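Local coordinates for xyloglucanase (Paenibacillus pabuli, PDB 2JEQ), which hydrolyses xyloglucan, probably cutting the beta-1,4-glucan backbone, as a family 5 glycoside hydrolase with a TIM-barrel fold, at residues D133-V138 against S179-F184; N57-E62 against Y92-G97. One frame throughout, in Å; residues are numbered along the deposited sequence.

Contact 1 (D133-V138 against S179-F184); sequences DGYNSV and SMNEVF. With XYS (alpha-D-xylopyranose), chain B; BGC (beta-D-glucopyranose), chain C; GAL (beta-D-galactopyranose), chain D.
Y135 reaches E182 with its phenol hydroxyl. Its CB points away from 179-184. CG stands anti to the carbonyl carbon (chi1 -79°), and the ring runs from there toward N181 and E182, in the loop after strand 175-178. On one side of the ring plane the backbone O of E182 stands over the CD1-CE1 rim, 3.7 Å from CE1. On the other side lies the bound xylose, with its C4 over the ring centre. Its C5 is 3.5 Å from Y135 CE2, and CD2 faces C5 and O5. CZ has N181 ND2 and xylose C5 at about equal distance. At the tip, Y135 OH donates to E182 OE1 over 2.6 Å. Ring and carboxylate planes stand 84° apart. OE1 is in the ring plane, but the hydroxyl meets it from 49° out of the carboxylate plane. The other carboxylate oxygen, OE2, bonds to H264, so both oxygens are held.

N181 ND2 approaches the phenol obliquely and donates to glucose O2 at 3.1 Å. N181 OD1 is bonded to R87, which fixes the rotation of the amide. Beyond the tyrosine, S137 OG and xylose O3 share a hydrogen bond of 2.6 Å. V138 CG2 touches the same sugar near its O5.

Nearer the backbones, a water can donate to G134 O and to E182 O, each 2.7 Å away. It accepts from F184 N at 3.0 Å.

The loops follow barrel strands 125-129 and 175-178. N181 and E182 form the Asn-Glu pair just past the fourth strand, where family 5 enzymes carry the acid/base. E323, on the seventh strand, 319-324, is at the nucleophile position and bonds the same glucose, as does H131. E182 and E323 are thus probably the catalytic pair of this TIM-barrel glycosidase.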
# COMPACT_ATOMS: atom_id res chain seq x y z
N ASP A 133 1.33 -11.36 5.56
CA ASP A 133 0.36 -12.35 6.04
C ASP A 133 -0.65 -12.81 5.00
O ASP A 133 -1.09 -13.96 5.05
CB ASP A 133 -0.38 -11.84 7.28
CG ASP A 133 0.56 -11.51 8.41
OD1 ASP A 133 1.33 -10.55 8.26
OD2 ASP A 133 0.53 -12.19 9.45
N GLY A 134 -0.97 -11.92 4.07
CA GLY A 134 -2.00 -12.18 3.04
C GLY A 134 -1.50 -12.94 1.83
O GLY A 134 -2.30 -13.29 0.97
N TYR A 135 -0.18 -13.21 1.76
CA TYR A 135 0.48 -13.82 0.59
C TYR A 135 0.66 -15.32 0.71
O TYR A 135 1.20 -15.81 1.71
CB TYR A 135 1.88 -13.24 0.38
CG TYR A 135 1.97 -11.89 -0.29
CD1 TYR A 135 1.46 -11.70 -1.58
CD2 TYR A 135 2.65 -10.83 0.32
CE1 TYR A 135 1.54 -10.47 -2.19
CE2 TYR A 135 2.74 -9.58 -0.30
CZ TYR A 135 2.19 -9.42 -1.56
OH TYR A 135 2.27 -8.24 -2.22
N ASN A 136 0.25 -16.05 -0.34
CA ASN A 136 0.53 -17.45 -0.47
C ASN A 136 2.03 -17.71 -0.56
O ASN A 136 2.51 -18.75 -0.14
CB ASN A 136 -0.13 -17.98 -1.75
CG ASN A 136 -1.58 -18.36 -1.56
OD1 ASN A 136 -2.48 -17.58 -1.88
ND2 ASN A 136 -1.82 -19.57 -1.07
N SER A 137 2.76 -16.74 -1.10
CA SER A 137 4.18 -16.90 -1.41
C SER A 137 5.11 -16.51 -0.24
O SER A 137 6.34 -16.65 -0.32
CB SER A 137 4.51 -16.07 -2.65
OG SER A 137 4.31 -14.70 -2.35
N VAL A 138 4.53 -15.99 0.85
CA VAL A 138 5.33 -15.56 2.02
C VAL A 138 5.23 -16.68 3.06
O VAL A 138 4.11 -17.09 3.45
CB VAL A 138 4.88 -14.16 2.58
CG1 VAL A 138 5.55 -13.80 3.91
CG2 VAL A 138 5.19 -13.06 1.58
N SER A 179 -6.66 -2.67 5.66
CA SER A 179 -7.10 -4.00 6.10
C SER A 179 -6.15 -5.13 5.70
O SER A 179 -5.99 -6.14 6.40
CB SER A 179 -8.47 -4.30 5.47
OG SER A 179 -8.33 -4.42 4.05
N MET A 180 -5.56 -4.98 4.53
CA MET A 180 -4.65 -5.97 4.03
C MET A 180 -3.93 -5.34 2.85
O MET A 180 -4.18 -4.17 2.52
CB MET A 180 -5.38 -7.27 3.64
CG MET A 180 -6.57 -7.05 2.74
SD MET A 180 -7.83 -8.34 3.03
CE MET A 180 -8.72 -8.10 1.50
N ASN A 181 -3.06 -6.11 2.22
CA ASN A 181 -2.16 -5.57 1.21
C ASN A 181 -2.62 -6.07 -0.14
O ASN A 181 -3.64 -5.60 -0.64
CB ASN A 181 -0.69 -5.93 1.50
CG ASN A 181 0.24 -5.52 0.36
OD1 ASN A 181 0.13 -4.42 -0.19
ND2 ASN A 181 1.14 -6.42 -0.02
N GLU A 182 -1.91 -7.04 -0.71
CA GLU A 182 -2.30 -7.63 -2.01
C GLU A 182 -2.84 -9.04 -1.82
O GLU A 182 -2.09 -10.01 -1.64
CB GLU A 182 -1.14 -7.62 -3.00
CG GLU A 182 -0.66 -6.24 -3.42
CD GLU A 182 0.55 -6.28 -4.37
OE1 GLU A 182 1.26 -7.33 -4.44
OE2 GLU A 182 0.81 -5.22 -5.00
N VAL A 183 -4.16 -9.16 -1.88
CA VAL A 183 -4.79 -10.40 -1.46
C VAL A 183 -5.44 -11.07 -2.67
O VAL A 183 -6.31 -10.49 -3.30
CB VAL A 183 -5.80 -10.16 -0.28
CG1 VAL A 183 -6.60 -11.42 0.03
CG2 VAL A 183 -5.08 -9.66 0.96
N PHE A 184 -4.98 -12.29 -2.96
CA PHE A 184 -5.41 -13.10 -4.08
C PHE A 184 -4.93 -14.56 -3.93
O PHE A 184 -4.34 -14.93 -2.90
CB PHE A 184 -5.08 -12.44 -5.44
CG PHE A 184 -3.66 -12.66 -5.95
CD1 PHE A 184 -2.54 -12.39 -5.16
CD2 PHE A 184 -3.46 -13.10 -7.25
CE1 PHE A 184 -1.23 -12.60 -5.64
CE2 PHE A 184 -2.15 -13.32 -7.76
CZ PHE A 184 -1.04 -13.06 -6.96
C1 XYS B . 7.61 -11.27 -1.12
C2 XYS B . 7.26 -12.59 -1.79
C3 XYS B . 6.51 -12.25 -3.07
C4 XYS B . 5.33 -11.34 -2.81
C5 XYS B . 5.74 -10.15 -1.93
O2 XYS B . 8.44 -13.27 -2.17
O3 XYS B . 6.07 -13.39 -3.77
O4 XYS B . 4.94 -10.92 -4.09
O5 XYS B . 6.46 -10.61 -0.80
C2 BGC C . 4.23 -5.54 -2.69
C3 BGC C . 5.65 -5.33 -2.18
C4 BGC C . 6.70 -5.69 -3.26
C5 BGC C . 6.34 -5.02 -4.60
C6 BGC C . 7.30 -5.23 -5.79
C1 BGC C . 4.18 -4.79 -4.01
O1 BGC C . 2.88 -4.63 -4.51
O2 BGC C . 3.29 -5.04 -1.76
O3 BGC C . 5.83 -6.12 -1.04
O4 BGC C . 7.98 -5.30 -2.81
O5 BGC C . 5.03 -5.48 -4.90
O6 BGC C . 7.49 -6.61 -6.06
C1 GAL D . 8.85 -14.30 -1.26
C2 GAL D . 10.08 -15.02 -1.84
C3 GAL D . 10.66 -16.02 -0.85
C4 GAL D . 10.77 -15.43 0.57
C5 GAL D . 9.40 -14.87 0.96
C6 GAL D . 9.33 -14.37 2.41
O2 GAL D . 9.71 -15.67 -3.04
O3 GAL D . 11.93 -16.50 -1.27
O4 GAL D . 11.75 -14.40 0.60
O5 GAL D . 9.08 -13.83 0.06
O6 GAL D . 9.12 -15.50 3.23
O HOH W 1 -2.33 -12.67 -1.62

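Contact 2 (N57-E62 against Y92-G97); sequences NGTPNE and YLNNIG
P60 lays the CD edge of its ring over one face of the N95 side-chain amide. CD is 3.7 Å from N95 CG and nearly as close to OD1 and ND2, so it sits above the middle of the group. The two side chains come from opposite directions, and both also touch W108 of helix 106-120. Obliquely, from the same side as the proline, T59 CG2 comes to 4.0 Å from N95 ND2. The amide of N94 packs against G58, with ND2 3.5 Å from G58 CA.

N57 and G58 are the two turn residues of a small beta hairpin, strands 55-56 and 59-60. Their positive phi angles (58° and 90°) make it a type I' turn. The hairpin rests on the loop after barrel strand 85-88, where Y92 to I96 wind through a short 3-10 turn.

One backbone bond joins the two: N94 N donates to G58 O at 2.9 Å. L93 CB presses on that oxygen at 3.1 Å. P60 CG comes within 3.2 Å of Y92 O, which also accepts from N95 N within the 3-10 turn. Y92 CB points away from the hairpin, and its ring meets W108 edge-to-face.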
# COMPACT_ATOMS: atom_id res chain seq x y z
N ASN A 57 11.83 -16.99 7.51
CA ASN A 57 11.33 -18.21 8.13
C ASN A 57 10.05 -17.97 8.91
O ASN A 57 9.79 -18.66 9.88
CB ASN A 57 12.40 -18.84 9.02
CG ASN A 57 13.49 -19.54 8.22
OD1 ASN A 57 14.63 -19.64 8.68
ND2 ASN A 57 13.15 -20.05 7.03
N GLY A 58 9.27 -16.98 8.47
CA GLY A 58 7.99 -16.66 9.09
C GLY A 58 8.02 -15.64 10.21
O GLY A 58 6.98 -15.32 10.77
N THR A 59 9.21 -15.14 10.55
CA THR A 59 9.36 -14.22 11.67
C THR A 59 9.75 -12.81 11.18
O THR A 59 10.82 -12.62 10.59
CB THR A 59 10.42 -14.73 12.71
OG1 THR A 59 10.00 -15.99 13.27
CG2 THR A 59 10.58 -13.73 13.86
N PRO A 60 8.88 -11.82 11.40
CA PRO A 60 9.12 -10.42 11.00
C PRO A 60 10.40 -9.84 11.61
O PRO A 60 10.68 -10.06 12.78
CB PRO A 60 7.91 -9.68 11.55
CG PRO A 60 6.84 -10.72 11.64
CD PRO A 60 7.56 -11.98 12.03
N ASN A 61 11.13 -9.07 10.81
CA ASN A 61 12.47 -8.66 11.18
C ASN A 61 12.84 -7.54 10.22
O ASN A 61 13.12 -7.82 9.05
CB ASN A 61 13.44 -9.86 11.04
CG ASN A 61 14.89 -9.51 11.43
OD1 ASN A 61 15.24 -8.35 11.56
ND2 ASN A 61 15.71 -10.54 11.65
N GLU A 62 12.85 -6.30 10.72
CA GLU A 62 12.96 -5.12 9.86
C GLU A 62 14.33 -4.95 9.16
O GLU A 62 14.45 -4.21 8.17
CB GLU A 62 12.52 -3.84 10.61
CG GLU A 62 13.60 -3.08 11.38
CD GLU A 62 13.01 -2.08 12.38
OE1 GLU A 62 12.44 -2.53 13.41
OE2 GLU A 62 13.12 -0.85 12.15
N TYR A 92 2.89 -9.72 10.38
CA TYR A 92 2.69 -10.30 11.68
C TYR A 92 3.18 -11.75 11.78
O TYR A 92 4.10 -12.04 12.55
CB TYR A 92 1.24 -10.10 12.11
CG TYR A 92 0.99 -8.61 12.37
CD1 TYR A 92 1.14 -8.10 13.65
CD2 TYR A 92 0.69 -7.70 11.33
CE1 TYR A 92 0.96 -6.69 13.92
CE2 TYR A 92 0.49 -6.30 11.61
CZ TYR A 92 0.63 -5.84 12.93
OH TYR A 92 0.46 -4.50 13.28
N LEU A 93 2.59 -12.63 10.98
CA LEU A 93 3.12 -13.99 10.77
C LEU A 93 3.36 -14.75 12.08
O LEU A 93 2.42 -14.95 12.85
CB LEU A 93 4.37 -13.96 9.86
CG LEU A 93 4.19 -13.23 8.50
CD1 LEU A 93 5.51 -12.97 7.75
CD2 LEU A 93 3.22 -13.95 7.59
N ASN A 94 4.59 -15.19 12.35
CA ASN A 94 4.83 -15.99 13.54
C ASN A 94 4.88 -15.22 14.86
O ASN A 94 4.87 -15.82 15.93
CB ASN A 94 6.01 -16.92 13.38
CG ASN A 94 5.72 -18.05 12.37
OD1 ASN A 94 4.56 -18.40 12.12
ND2 ASN A 94 6.78 -18.60 11.80
N ASN A 95 4.87 -13.90 14.76
CA ASN A 95 4.71 -13.03 15.92
C ASN A 95 3.28 -13.06 16.51
O ASN A 95 3.02 -12.46 17.55
CB ASN A 95 5.14 -11.59 15.57
CG ASN A 95 6.65 -11.44 15.59
OD1 ASN A 95 7.18 -10.34 15.40
ND2 ASN A 95 7.35 -12.54 15.84
N ILE A 96 2.40 -13.80 15.83
CA ILE A 96 1.05 -14.07 16.32
C ILE A 96 1.06 -15.40 17.07
O ILE A 96 1.40 -16.46 16.50
CB ILE A 96 0.01 -14.15 15.17
CG1 ILE A 96 0.00 -12.87 14.36
CG2 ILE A 96 -1.40 -14.38 15.73
CD1 ILE A 96 -0.74 -13.04 13.08
N GLY A 97 0.66 -15.34 18.34
CA GLY A 97 0.60 -16.55 19.18
C GLY A 97 -0.50 -17.50 18.74
O GLY A 97 -1.25 -17.20 17.78

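The two contacts follow one another along the chain: contact 2 is complete before the first residue of contact 1. Their centres are 14 Å apart, on the same side of the chain's centre. Contact 2 joins the hairpin 55-56/59-60 to the loop after strand 85-88. Contact 1 joins the loops after the next two strands, 125-129 and 175-178. D133 links them: its OD1 and OD2 take probable hydrogen bonds from Y92 N (2.8 Å) and L93 N (2.6 Å). V138 also packs on L93. Three successive barrel loops are thereby connected. Contact 1 lines the sugar site, while contact 2 lies further out, with G58 about 6 Å from the galactose.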